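Local atomic coordinates of FOG-3 protein (PDB entry 5TD6), a protein that forms an RNA-binding multimer that specifies sperm fate in nematodes, and may act as a transcriptional corepressor, the part given being its BTG/Tob domain. Residues M54-N59 with F91-H96. The protein carries 2 engineered substitutions. Numbering follows the deposited sequence. Where two conformers were deposited one is given.
Sequences MKRMIN and FANPGH
Arg56 and Asn93 meet where, in this BTG/Tob domain, the short helix 53-56 gives way to edge strand 58-59, which pairs antiparallel with strand 89-93. The junction illustrates how one arginine can tie a helix end to the tip of a beta hairpin. Extended at chi2 and bent at chi3, the Arg56 chain brings its guanidinium edge to two oxygens. Arg56 NE donates to Ala92 O at 2.9 Å, in the plane of that carbonyl but tilted from the guanidinium plane and bent at hydrogen (144°). Arg56 NH2 donates more directly to Asn93 OD1, at 2.6 Å. This oxygen lies near the guanidinium plane, whereas the donor sits 45° out of the Asn93 carbonyl plane, off the lone pairs; the two flat groups are turned 86° apart. Asn93 ND2 bonds Glu53 OE2, and together the two bonds fix the amide's rotation. Arg56 NH1 is satisfied by Asn51 O and Thr43 OG1, so the buried head is gripped on several sides. Beyond Asn93 the chain reverses in a type II turn to His96, and Pro94 CD touches Arg56 NH2 at 3.8 Å.

A second, apolar cluster forms around Phe91. Met57, the first residue to leave the helix, lays CB over one ring face in a CH-pi contact, 3.9 Å from the centroid, while its SD makes an oblique Met-aromatic contact. Met54 approaches differently: its chi1 and chi2 torsions bring SD to the ring edge, a Met-aromatic contact 4.1 Å from Phe91 CE2.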
loop_
_atom_site.group_PDB
_atom_site.type_symbol
_atom_site.label_atom_id
_atom_site.label_comp_id
_atom_site.label_asym_id
_atom_site.label_seq_id
_atom_site.Cartn_x
_atom_site.Cartn_y
_atom_site.Cartn_z
ATOM N N MET B 54 12.877 -18.810 -1.167
ATOM C CA MET B 54 12.842 -19.428 0.144
ATOM C C MET B 54 13.735 -18.687 1.121
ATOM O O MET B 54 13.366 -18.490 2.275
ATOM C CB MET B 54 13.252 -20.900 0.046
ATOM C CG MET B 54 12.254 -21.738 -0.731
ATOM S SD MET B 54 10.608 -21.628 0.009
ATOM C CE MET B 54 10.956 -22.290 1.638
ATOM N N LYS B 55 14.914 -18.280 0.664
ATOM C CA LYS B 55 15.828 -17.555 1.539
ATOM C C LYS B 55 15.245 -16.233 2.013
ATOM O O LYS B 55 15.635 -15.724 3.060
ATOM C CB LYS B 55 17.163 -17.287 0.839
ATOM C CG LYS B 55 18.365 -17.657 1.713
ATOM C CD LYS B 55 19.406 -16.539 1.803
ATOM C CE LYS B 55 20.432 -16.859 2.893
ATOM N NZ LYS B 55 21.110 -15.648 3.438
ATOM N N ARG B 56 14.312 -15.675 1.243
ATOM C CA ARG B 56 13.791 -14.344 1.539
ATOM C C ARG B 56 12.552 -14.365 2.414
ATOM O O ARG B 56 12.245 -13.376 3.086
ATOM C CB ARG B 56 13.497 -13.596 0.232
ATOM C CG ARG B 56 14.768 -13.119 -0.474
ATOM C CD ARG B 56 14.461 -12.195 -1.660
ATOM N NE ARG B 56 13.539 -12.806 -2.611
ATOM C CZ ARG B 56 13.917 -13.349 -3.762
ATOM N NH1 ARG B 56 15.207 -13.361 -4.096
ATOM N NH2 ARG B 56 13.012 -13.872 -4.578
ATOM N N MET B 57 11.841 -15.489 2.410
ATOM C CA MET B 57 10.575 -15.578 3.121
ATOM C C MET B 57 10.741 -15.238 4.597
ATOM O O MET B 57 11.772 -15.529 5.203
ATOM C CB MET B 57 9.972 -16.978 2.977
ATOM C CG MET B 57 10.545 -18.014 3.920
ATOM S SD MET B 57 9.848 -19.654 3.629
ATOM C CE MET B 57 9.566 -20.203 5.315
ATOM N N ILE B 58 9.732 -14.589 5.161
ATOM C CA ILE B 58 9.775 -14.292 6.586
ATOM C C ILE B 58 8.526 -14.818 7.265
ATOM O O ILE B 58 7.506 -15.071 6.626
ATOM C CB ILE B 58 9.921 -12.783 6.884
ATOM C CG1 ILE B 58 8.727 -11.999 6.342
ATOM C CG2 ILE B 58 11.245 -12.249 6.342
ATOM C CD1 ILE B 58 8.874 -10.504 6.493
ATOM N N ASN B 59 8.652 -15.039 8.570
ATOM C CA ASN B 59 7.608 -15.620 9.420
ATOM C C ASN B 59 7.311 -14.658 10.569
ATOM O O ASN B 59 8.220 -14.279 11.313
ATOM C CB ASN B 59 8.073 -16.984 9.935
ATOM C CG ASN B 59 7.011 -17.720 10.747
ATOM O OD1 ASN B 59 6.493 -17.215 11.752
ATOM N ND2 ASN B 59 6.693 -18.932 10.310
ATOM N N PHE B 91 6.225 -13.701 1.568
ATOM C CA PHE B 91 7.250 -13.799 0.535
ATOM C C PHE B 91 7.331 -12.479 -0.215
ATOM O O PHE B 91 6.307 -11.830 -0.458
ATOM C CB PHE B 91 6.934 -14.921 -0.472
ATOM C CG PHE B 91 6.950 -16.312 0.115
ATOM C CD1 PHE B 91 5.878 -16.787 0.858
ATOM C CD2 PHE B 91 8.026 -17.154 -0.102
ATOM C CE1 PHE B 91 5.891 -18.068 1.383
ATOM C CE2 PHE B 91 8.046 -18.439 0.427
ATOM C CZ PHE B 91 6.977 -18.893 1.173
ATOM N N ALA B 92 8.543 -12.092 -0.583
ATOM C CA ALA B 92 8.757 -10.944 -1.443
ATOM C C ALA B 92 9.734 -11.346 -2.538
ATOM O O ALA B 92 10.890 -11.672 -2.266
ATOM C CB ALA B 92 9.272 -9.755 -0.649
ATOM N N ASN B 93 9.232 -11.355 -3.771
ATOM C CA ASN B 93 9.998 -11.617 -4.977
ATOM C C ASN B 93 9.907 -10.413 -5.923
ATOM O O ASN B 93 8.971 -9.614 -5.811
ATOM C CB ASN B 93 9.459 -12.851 -5.704
ATOM C CG ASN B 93 9.611 -14.132 -4.905
ATOM O OD1 ASN B 93 10.485 -14.248 -4.042
ATOM N ND2 ASN B 93 8.765 -15.118 -5.213
ATOM N N PRO B 94 10.843 -10.300 -6.879
ATOM C CA PRO B 94 10.666 -9.296 -7.936
ATOM C C PRO B 94 9.255 -9.378 -8.542
ATOM O O PRO B 94 8.840 -10.434 -9.003
ATOM C CB PRO B 94 11.746 -9.663 -8.952
ATOM C CG PRO B 94 12.845 -10.281 -8.111
ATOM C CD PRO B 94 12.122 -11.035 -7.016
ATOM N N GLY B 95 8.513 -8.280 -8.473
ATOM C CA GLY B 95 7.188 -8.226 -9.069
ATOM C C GLY B 95 6.076 -8.840 -8.239
ATOM O O GLY B 95 4.916 -8.807 -8.646
ATOM N N HIS B 96 6.402 -9.381 -7.063
ATOM C CA HIS B 96 5.441 -10.262 -6.395
ATOM C C HIS B 96 5.655 -10.412 -4.899
ATOM O O HIS B 96 6.607 -11.053 -4.447
ATOM C CB HIS B 96 5.474 -11.649 -7.031
ATOM C CG HIS B 96 4.281 -12.491 -6.700
ATOM N ND1 HIS B 96 4.289 -13.866 -6.798
ATOM C CD2 HIS B 96 3.047 -12.152 -6.261
ATOM C CE1 HIS B 96 3.101 -14.336 -6.461
ATOM N NE2 HIS B 96 2.331 -13.317 -6.124
#